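Local coordinates for Alpha/beta hydrolase fold protein (Ochrobactrum, PDB 4G9E), which hydrolyses N-acyl homoserine lactones, the signal molecules of bacterial quorum sensing, and is caught here with N-butanoyl-L-homoserine bound, at residues 3-8 against 16-21; 104-109 against 125-130; 212-217 against 241-246. One frame throughout, in Å; residues are numbered along the deposited sequence.

Overall arrangement
Along the chain the three interactions follow one another, each closing before the next opens. Interaction 1 is the hairpin of strands 4-10 and 13-19 at one end of the mixed sheet, and interaction 3 pairs strand 211-216 with strand 241-243 at the other; their centres lie about 28 Å apart. Interaction 2 lies near the centre of the molecule, where helix 103-111 meets the loop after strand 120-124, its centre about 25 Å from that of interaction 1 and about 15 Å from that of interaction 3. Asn215 OD1 probably takes a hydrogen bond from Gly125 N, joining interaction 3 to the loop that packs on His106 of the ligand pocket, whereas interaction 1 stays remote from both.

Interaction 1 of 3, residues 3-8 against 16-21; sequences INYHEL and AVRESE
Tyr5 brings the CE1 and hydroxyl side of its ring against the methyl of Ala16: CE1 comes within 3.7 Å of Ala16 CB, while the aliphatic CG of Arg18 stands at the ring edge. With CG anti to the backbone N (chi1 175°), the ring runs along the strand toward Glu7, and its hydroxyl donates to Glu7 OE2 on the anti lone pair of that oxygen, 2.7 Å from Tyr5 OH. The guanidinium of Arg18 reaches past the hairpin to Asp58 and the carbonyl of Ala56. Asn4 to Leu8 and Ala16 to Glu19 belong to the two antiparallel arms, strands 4-10 and 13-19, of the N-terminal beta hairpin, with strand 4-10 at the margin of the alpha/beta hydrolase sheet. Asn4 and Glu19 are a hydrogen-bonded pair, as are His6 and Val17; in the latter, Val17 N meets His6 O at 2.8 Å. On the face of Asn4, His6, Val17 and Glu19, Val17 CB lies over one face of the His6 ring, toward its rim, 4.2 Å from the centroid. Leu8 flanks Val17, its CD1 3.9 Å from Val17 CG2. Glu19 OE1 forms a salt bridge with Arg53. Near the open end, Asn4 ND2 donates to Glu21 OE2 (3.2 Å), the amide and carboxylate planes turned 59° apart, and a water accepts from Asn4 ND2 and donates to Ser20 O.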
loop_
_atom_site.group_PDB
_atom_site.type_symbol
_atom_site.label_atom_id
_atom_site.label_comp_id
_atom_site.label_asym_id
_atom_site.label_seq_id
_atom_site.Cartn_x
_atom_site.Cartn_y
_atom_site.Cartn_z
ATOM N N ILE A 3 -4.208 -6.715 -19.352
ATOM C CA ILE A 3 -3.296 -6.694 -18.218
ATOM C C ILE A 3 -2.338 -7.855 -18.373
ATOM O O ILE A 3 -2.760 -8.996 -18.571
ATOM C CB ILE A 3 -4.037 -6.841 -16.884
ATOM C CG1 ILE A 3 -5.062 -5.719 -16.725
ATOM C CG2 ILE A 3 -3.051 -6.838 -15.722
ATOM C CD1 ILE A 3 -4.477 -4.331 -16.889
ATOM N N ASN A 4 -1.047 -7.561 -18.293
ATOM C CA ASN A 4 -0.035 -8.593 -18.429
ATOM C C ASN A 4 0.384 -9.128 -17.074
ATOM O O ASN A 4 0.866 -8.383 -16.220
ATOM C CB ASN A 4 1.152 -8.063 -19.225
ATOM C CG ASN A 4 0.807 -7.838 -20.687
ATOM O OD1 ASN A 4 0.233 -8.713 -21.342
ATOM N ND2 ASN A 4 1.128 -6.656 -21.198
ATOM N N TYR A 5 0.166 -10.425 -16.889
ATOM C CA TYR A 5 0.495 -11.115 -15.656
ATOM C C TYR A 5 1.756 -11.935 -15.863
ATOM O O TYR A 5 1.898 -12.630 -16.869
ATOM C CB TYR A 5 -0.653 -12.042 -15.258
ATOM C CG TYR A 5 -0.351 -12.899 -14.053
ATOM C CD1 TYR A 5 -0.713 -12.486 -12.779
ATOM C CD2 TYR A 5 0.303 -14.117 -14.186
ATOM C CE1 TYR A 5 -0.439 -13.259 -11.671
ATOM C CE2 TYR A 5 0.585 -14.898 -13.082
ATOM C CZ TYR A 5 0.211 -14.463 -11.828
ATOM O OH TYR A 5 0.486 -15.235 -10.724
ATOM N N HIS A 6 2.674 -11.857 -14.911
ATOM C CA HIS A 6 3.838 -12.724 -14.958
ATOM C C HIS A 6 4.422 -12.903 -13.565
ATOM O O HIS A 6 4.069 -12.175 -12.647
ATOM C CB HIS A 6 4.871 -12.222 -15.980
ATOM C CG HIS A 6 5.468 -10.888 -15.648
ATOM N ND1 HIS A 6 4.745 -9.715 -15.667
ATOM C CD2 HIS A 6 6.735 -10.544 -15.319
ATOM C CE1 HIS A 6 5.538 -8.708 -15.345
ATOM N NE2 HIS A 6 6.751 -9.184 -15.132
ATOM N N GLU A 7 5.287 -13.895 -13.402
ATOM C CA GLU A 7 5.837 -14.209 -12.092
ATOM C C GLU A 7 7.349 -14.067 -12.085
ATOM O O GLU A 7 8.023 -14.396 -13.061
ATOM C CB GLU A 7 5.406 -15.614 -11.663
ATOM C CG GLU A 7 3.900 -15.711 -11.474
ATOM C CD GLU A 7 3.393 -17.130 -11.373
ATOM O OE1 GLU A 7 4.176 -18.077 -11.607
ATOM O OE2 GLU A 7 2.196 -17.294 -11.056
ATOM N N LEU A 8 7.865 -13.546 -10.977
ATOM C CA LEU A 8 9.296 -13.355 -10.796
ATOM C C LEU A 8 9.825 -14.294 -9.728
ATOM O O LEU A 8 9.226 -14.435 -8.666
ATOM C CB LEU A 8 9.586 -11.925 -10.358
ATOM C CG LEU A 8 9.207 -10.795 -11.313
ATOM C CD1 LEU A 8 9.486 -9.443 -10.668
ATOM C CD2 LEU A 8 9.953 -10.934 -12.634
ATOM N N ALA A 16 4.042 -12.696 -7.904
ATOM C CA ALA A 16 3.138 -12.417 -9.009
ATOM C C ALA A 16 3.112 -10.917 -9.290
ATOM O O ALA A 16 3.067 -10.108 -8.361
ATOM C CB ALA A 16 1.749 -12.911 -8.673
ATOM N N VAL A 17 3.127 -10.553 -10.571
ATOM C CA VAL A 17 3.138 -9.155 -10.991
ATOM C C VAL A 17 2.103 -8.921 -12.088
ATOM O O VAL A 17 2.056 -9.661 -13.065
ATOM C CB VAL A 17 4.522 -8.747 -11.545
ATOM C CG1 VAL A 17 4.520 -7.287 -11.965
ATOM C CG2 VAL A 17 5.612 -9.001 -10.511
ATOM N N ARG A 18 1.272 -7.898 -11.910
ATOM C CA ARG A 18 0.331 -7.470 -12.941
ATOM C C ARG A 18 0.800 -6.132 -13.460
ATOM O O ARG A 18 1.153 -5.261 -12.673
ATOM C CB ARG A 18 -1.061 -7.283 -12.347
ATOM C CG ARG A 18 -1.663 -8.536 -11.785
ATOM C CD ARG A 18 -2.842 -8.221 -10.886
ATOM N NE ARG A 18 -3.189 -9.393 -10.096
ATOM C CZ ARG A 18 -2.539 -9.763 -8.996
ATOM N NH1 ARG A 18 -1.516 -9.046 -8.548
ATOM N NH2 ARG A 18 -2.913 -10.855 -8.343
ATOM N N GLU A 19 0.784 -5.960 -14.778
ATOM C CA GLU A 19 1.161 -4.685 -15.368
ATOM C C GLU A 19 0.155 -4.270 -16.425
ATOM O O GLU A 19 -0.286 -5.082 -17.243
ATOM C CB GLU A 19 2.539 -4.755 -16.023
ATOM C CG GLU A 19 3.663 -5.103 -15.076
ATOM C CD GLU A 19 5.025 -5.056 -15.738
ATOM O OE1 GLU A 19 5.319 -4.063 -16.431
ATOM O OE2 GLU A 19 5.803 -6.014 -15.572
ATOM N N SER A 20 -0.201 -2.994 -16.418
ATOM C CA SER A 20 -0.971 -2.439 -17.519
ATOM C C SER A 20 -0.044 -2.170 -18.709
ATOM O O SER A 20 1.181 -2.265 -18.591
ATOM C CB SER A 20 -1.665 -1.150 -17.091
ATOM O OG SER A 20 -0.738 -0.081 -17.005
ATOM N N GLU A 21 -0.631 -1.842 -19.856
ATOM C CA GLU A 21 0.145 -1.569 -21.062
ATOM C C GLU A 21 0.362 -0.078 -21.303
ATOM O O GLU A 21 0.758 0.326 -22.388
ATOM C CB GLU A 21 -0.486 -2.250 -22.283
ATOM C CG GLU A 21 -0.419 -3.771 -22.193
ATOM C CD GLU A 21 -0.965 -4.475 -23.417
ATOM O OE1 GLU A 21 -1.951 -3.982 -24.001
ATOM O OE2 GLU A 21 -0.406 -5.531 -23.789
HETATM O O HOH W 1 2.472 -4.641 -19.747
#

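Interaction 2 of 3, residues 104-109 against 125-130; sequences GGHIGI and GTPPVA
The first torsions of His106 and Thr126 bring ring and methyl together: the imidazole CG of His106 lies anti to its carbonyl carbon (chi1 -63°), and Thr126 sets CG2, anti to the backbone N, above the ring, the two side chains running past each other in opposite directions. The contact joins helix 103-111, which begins in the probable nucleophile elbow of the alpha/beta hydrolase fold, to the loop after strand 120-124. Thr126 CG2 sits above the middle of the imidazole, 3.5 Å from the centroid and 7° off the ring normal, a CH-pi contact. At the ring edge, His106 CE1 is 3.3 Å from Pro127 O. The other branch of Thr126 turns to the helix start, where OG1 lies 3.3 Å from Gly105 CA and hydrogen-bonds to the carbonyl of Ser102; the absence of a side chain at Gly105 permits this close approach. One turn on, Ile109 CD1 packs against Pro128 CG at 4.0 Å, the two side chains crossing at about a right angle. His106 also touches the bound N-butanoyl-L-homoserine, and Gln200 holds its ND1, which fixes the ring's rotation together with a water in the ring plane: that water lies 2.9 Å from His106 NE2 and donates to Gly125 O.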
loop_
_atom_site.group_PDB
_atom_site.type_symbol
_atom_site.label_atom_id
_atom_site.label_comp_id
_atom_site.label_asym_id
_atom_site.label_seq_id
_atom_site.Cartn_x
_atom_site.Cartn_y
_atom_site.Cartn_z
ATOM N N GLY A 104 0.519 -1.408 2.621
ATOM C CA GLY A 104 1.321 -0.988 1.483
ATOM C C GLY A 104 1.906 0.413 1.600
ATOM O O GLY A 104 2.995 0.684 1.081
ATOM N N GLY A 105 1.180 1.313 2.260
ATOM C CA GLY A 105 1.695 2.638 2.554
ATOM C C GLY A 105 2.858 2.598 3.532
ATOM O O GLY A 105 3.841 3.316 3.357
ATOM N N HIS A 106 2.745 1.772 4.571
ATOM C CA HIS A 106 3.852 1.595 5.509
ATOM C C HIS A 106 5.080 1.021 4.788
ATOM O O HIS A 106 6.216 1.419 5.050
ATOM C CB HIS A 106 3.432 0.679 6.665
ATOM C CG HIS A 106 2.315 1.231 7.496
ATOM N ND1 HIS A 106 2.494 2.226 8.434
ATOM C CD2 HIS A 106 0.993 0.933 7.515
ATOM C CE1 HIS A 106 1.332 2.510 8.999
ATOM N NE2 HIS A 106 0.403 1.743 8.456
ATOM N N ILE A 107 4.844 0.063 3.899
ATOM C CA ILE A 107 5.897 -0.499 3.067
ATOM C C ILE A 107 6.537 0.590 2.201
ATOM O O ILE A 107 7.762 0.695 2.110
ATOM C CB ILE A 107 5.358 -1.659 2.202
ATOM C CG1 ILE A 107 4.889 -2.809 3.106
ATOM C CG2 ILE A 107 6.398 -2.112 1.176
ATOM C CD1 ILE A 107 4.074 -3.855 2.390
ATOM N N GLY A 108 5.704 1.421 1.579
ATOM C CA GLY A 108 6.207 2.526 0.779
ATOM C C GLY A 108 7.103 3.473 1.561
ATOM O O GLY A 108 8.124 3.943 1.063
ATOM N N ILE A 109 6.725 3.752 2.805
ATOM C CA ILE A 109 7.552 4.586 3.670
ATOM C C ILE A 109 8.925 3.928 3.904
ATOM O O ILE A 109 9.965 4.591 3.836
ATOM C CB ILE A 109 6.832 4.898 5.006
ATOM C CG1 ILE A 109 5.579 5.751 4.762
ATOM C CG2 ILE A 109 7.789 5.587 5.988
ATOM C CD1 ILE A 109 4.683 5.872 5.980
ATOM N N GLY A 125 -4.897 5.058 3.723
ATOM C CA GLY A 125 -5.163 4.094 4.776
ATOM C C GLY A 125 -3.976 3.861 5.693
ATOM O O GLY A 125 -3.917 2.841 6.369
ATOM N N THR A 126 -3.058 4.824 5.739
ATOM C CA THR A 126 -1.769 4.688 6.411
ATOM C C THR A 126 -1.468 5.908 7.267
ATOM O O THR A 126 -1.216 6.986 6.736
ATOM C CB THR A 126 -0.651 4.604 5.359
ATOM O OG1 THR A 126 -0.915 3.534 4.446
ATOM C CG2 THR A 126 0.718 4.416 6.002
ATOM N N PRO A 127 -1.455 5.741 8.599
ATOM C CA PRO A 127 -0.947 6.809 9.460
ATOM C C PRO A 127 0.539 6.567 9.735
ATOM O O PRO A 127 0.890 5.532 10.305
ATOM C CB PRO A 127 -1.755 6.620 10.745
ATOM C CG PRO A 127 -2.019 5.141 10.807
ATOM C CD PRO A 127 -1.981 4.608 9.382
ATOM N N PRO A 128 1.419 7.489 9.317
ATOM C CA PRO A 128 2.827 7.307 9.681
ATOM C C PRO A 128 2.940 7.438 11.194
ATOM O O PRO A 128 2.552 8.465 11.751
ATOM C CB PRO A 128 3.525 8.464 8.954
ATOM C CG PRO A 128 2.597 8.813 7.817
ATOM C CD PRO A 128 1.226 8.645 8.426
ATOM N N VAL A 129 3.404 6.384 11.855
ATOM C CA VAL A 129 3.481 6.354 13.308
ATOM C C VAL A 129 4.804 5.773 13.750
ATOM O O VAL A 129 5.314 4.853 13.127
ATOM C CB VAL A 129 2.350 5.492 13.941
ATOM C CG1 VAL A 129 1.022 6.214 13.887
ATOM C CG2 VAL A 129 2.259 4.120 13.279
ATOM N N ALA A 130 5.358 6.332 14.819
ATOM C CA ALA A 130 6.417 5.670 15.556
ATOM C C ALA A 130 5.759 4.522 16.316
ATOM O O ALA A 130 4.542 4.516 16.505
ATOM C CB ALA A 130 7.069 6.637 16.518
HETATM O O HOH W 2 -2.310 0.989 7.798
#

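Interaction 3 of 3, residues 212-217 against 241-246; sequences AVVNGR and HVIDNA
Arg217 folds back over Val242, whose CG1 lies against one face of the guanidinium, and it reaches Asp244 with its NE. The chain bends at chi3 (-68°), which brings NE to 2.9 Å from Asp244 OD1 in a salt bridge. The oxygen lies near the guanidinium plane, but NE meets it on the syn side, 32° out of the carboxylate plane, and the two planes are 67° apart. A water completes this exposed corner: it accepts from Arg217 NH2 and donates both to Asp244 OD1 and to Val242 O, so OD1 takes two donors.

Backbone polar atoms are satisfied by a ladder of four bonds running alternately between the strands. His241 N gives to Val213 O, Asn215 N to His241 O, and Ile243 N to Asn215 O at 2.8 Å; the last, Arg217 N to Ile243 O, is also 2.8 Å long, although its donor stands above the carbonyl plane. His241 O has a second donor, a water that accepts from Asn215 ND2. The other end of that amide, Asn215 OD1, takes the N-H of Gly125, so both ends of this buried side chain are engaged. On the face of Val214 and Ile243, Val214 CG1 meets Ile243 CD1 at 3.7 Å, with Tyr261 of helix 255-270 packed against both residues. With no side chain on Gly216, Ala246 O can come to 3.3 Å from Gly216 C. Strands 211-216 and 241-243, paired in parallel and joined through helix 224-227, make a beta-alpha-beta unit at this end of the alpha/beta hydrolase sheet.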
loop_
_atom_site.group_PDB
_atom_site.type_symbol
_atom_site.label_atom_id
_atom_site.label_comp_id
_atom_site.label_asym_id
_atom_site.label_seq_id
_atom_site.Cartn_x
_atom_site.Cartn_y
_atom_site.Cartn_z
ATOM N N ALA A 212 2.019 12.301 -0.871
ATOM C CA ALA A 212 0.602 12.618 -0.940
ATOM C C ALA A 212 -0.151 11.736 0.030
ATOM O O ALA A 212 0.171 10.554 0.195
ATOM C CB ALA A 212 0.080 12.391 -2.349
ATOM N N VAL A 213 -1.170 12.309 0.656
ATOM C CA VAL A 213 -1.966 11.598 1.642
ATOM C C VAL A 213 -3.428 11.747 1.238
ATOM O O VAL A 213 -3.940 12.866 1.152
ATOM C CB VAL A 213 -1.750 12.177 3.054
ATOM C CG1 VAL A 213 -2.616 11.451 4.075
ATOM C CG2 VAL A 213 -0.282 12.104 3.449
ATOM N N VAL A 214 -4.086 10.624 0.960
ATOM C CA VAL A 214 -5.475 10.622 0.493
ATOM C C VAL A 214 -6.229 9.525 1.236
ATOM O O VAL A 214 -5.816 8.360 1.214
ATOM C CB VAL A 214 -5.555 10.340 -1.021
ATOM C CG1 VAL A 214 -7.004 10.262 -1.478
ATOM C CG2 VAL A 214 -4.789 11.399 -1.819
ATOM N N ASN A 215 -7.322 9.891 1.901
ATOM C CA ASN A 215 -8.103 8.929 2.681
ATOM C C ASN A 215 -9.589 9.114 2.489
ATOM O O ASN A 215 -10.053 10.206 2.163
ATOM C CB ASN A 215 -7.806 9.057 4.172
ATOM C CG ASN A 215 -6.493 8.431 4.536
ATOM O OD1 ASN A 215 -6.384 7.209 4.596
ATOM N ND2 ASN A 215 -5.480 9.253 4.752
ATOM N N GLY A 216 -10.342 8.046 2.729
ATOM C CA GLY A 216 -11.787 8.147 2.816
ATOM C C GLY A 216 -12.224 8.761 4.136
ATOM O O GLY A 216 -11.674 8.449 5.193
ATOM N N ARG A 217 -13.233 9.625 4.085
ATOM C CA ARG A 217 -13.718 10.318 5.273
ATOM C C ARG A 217 -14.207 9.345 6.339
ATOM O O ARG A 217 -14.090 9.610 7.535
ATOM C CB ARG A 217 -14.846 11.290 4.897
ATOM C CG ARG A 217 -15.468 12.008 6.086
ATOM C CD ARG A 217 -16.304 13.212 5.647
ATOM N NE ARG A 217 -15.462 14.267 5.087
ATOM C CZ ARG A 217 -14.711 15.088 5.817
ATOM N NH1 ARG A 217 -14.700 14.985 7.141
ATOM N NH2 ARG A 217 -13.964 16.008 5.225
ATOM N N HIS A 241 -5.689 14.900 2.157
ATOM C CA HIS A 241 -6.913 14.931 1.361
ATOM C C HIS A 241 -7.913 13.906 1.872
ATOM O O HIS A 241 -7.525 12.800 2.272
ATOM C CB HIS A 241 -6.599 14.622 -0.104
ATOM C CG HIS A 241 -5.848 15.706 -0.812
ATOM N ND1 HIS A 241 -6.372 16.963 -1.020
ATOM C CD2 HIS A 241 -4.622 15.711 -1.389
ATOM C CE1 HIS A 241 -5.496 17.701 -1.679
ATOM N NE2 HIS A 241 -4.427 16.964 -1.916
ATOM N N VAL A 242 -9.193 14.266 1.839
ATOM C CA VAL A 242 -10.246 13.406 2.342
ATOM C C VAL A 242 -11.369 13.317 1.313
ATOM O O VAL A 242 -11.848 14.334 0.805
ATOM C CB VAL A 242 -10.783 13.938 3.692
ATOM C CG1 VAL A 242 -11.951 13.105 4.178
ATOM C CG2 VAL A 242 -9.663 13.960 4.732
ATOM N N ILE A 243 -11.769 12.090 1.002
ATOM C CA ILE A 243 -12.826 11.814 0.038
ATOM C C ILE A 243 -14.105 11.392 0.755
ATOM O O ILE A 243 -14.111 10.431 1.515
ATOM C CB ILE A 243 -12.384 10.701 -0.929
ATOM C CG1 ILE A 243 -11.175 11.164 -1.754
ATOM C CG2 ILE A 243 -13.547 10.270 -1.818
ATOM C CD1 ILE A 243 -10.513 10.059 -2.554
ATOM N N ASP A 244 -15.191 12.118 0.521
ATOM C CA ASP A 244 -16.473 11.772 1.124
ATOM C C ASP A 244 -16.989 10.444 0.576
ATOM O O ASP A 244 -16.661 10.059 -0.542
ATOM C CB ASP A 244 -17.519 12.848 0.830
ATOM C CG ASP A 244 -17.199 14.187 1.469
ATOM O OD1 ASP A 244 -16.268 14.262 2.296
ATOM O OD2 ASP A 244 -17.907 15.169 1.149
ATOM N N ASN A 245 -17.800 9.750 1.364
ATOM C CA ASN A 245 -18.475 8.537 0.898
ATOM C C ASN A 245 -17.493 7.457 0.510
ATOM O O ASN A 245 -17.694 6.726 -0.462
ATOM C CB ASN A 245 -19.394 8.837 -0.287
ATOM C CG ASN A 245 -20.347 9.960 -0.005
ATOM O OD1 ASN A 245 -20.484 10.888 -0.798
ATOM N ND2 ASN A 245 -21.000 9.898 1.145
ATOM N N ALA A 246 -16.411 7.381 1.267
ATOM C CA ALA A 246 -15.441 6.315 1.102
ATOM C C ALA A 246 -14.829 6.012 2.453
ATOM O O ALA A 246 -14.795 6.872 3.332
ATOM C CB ALA A 246 -14.351 6.729 0.124
HETATM O O HOH W 3 -6.212 12.064 4.732
HETATM O O HOH W 4 -13.810 15.927 2.326
#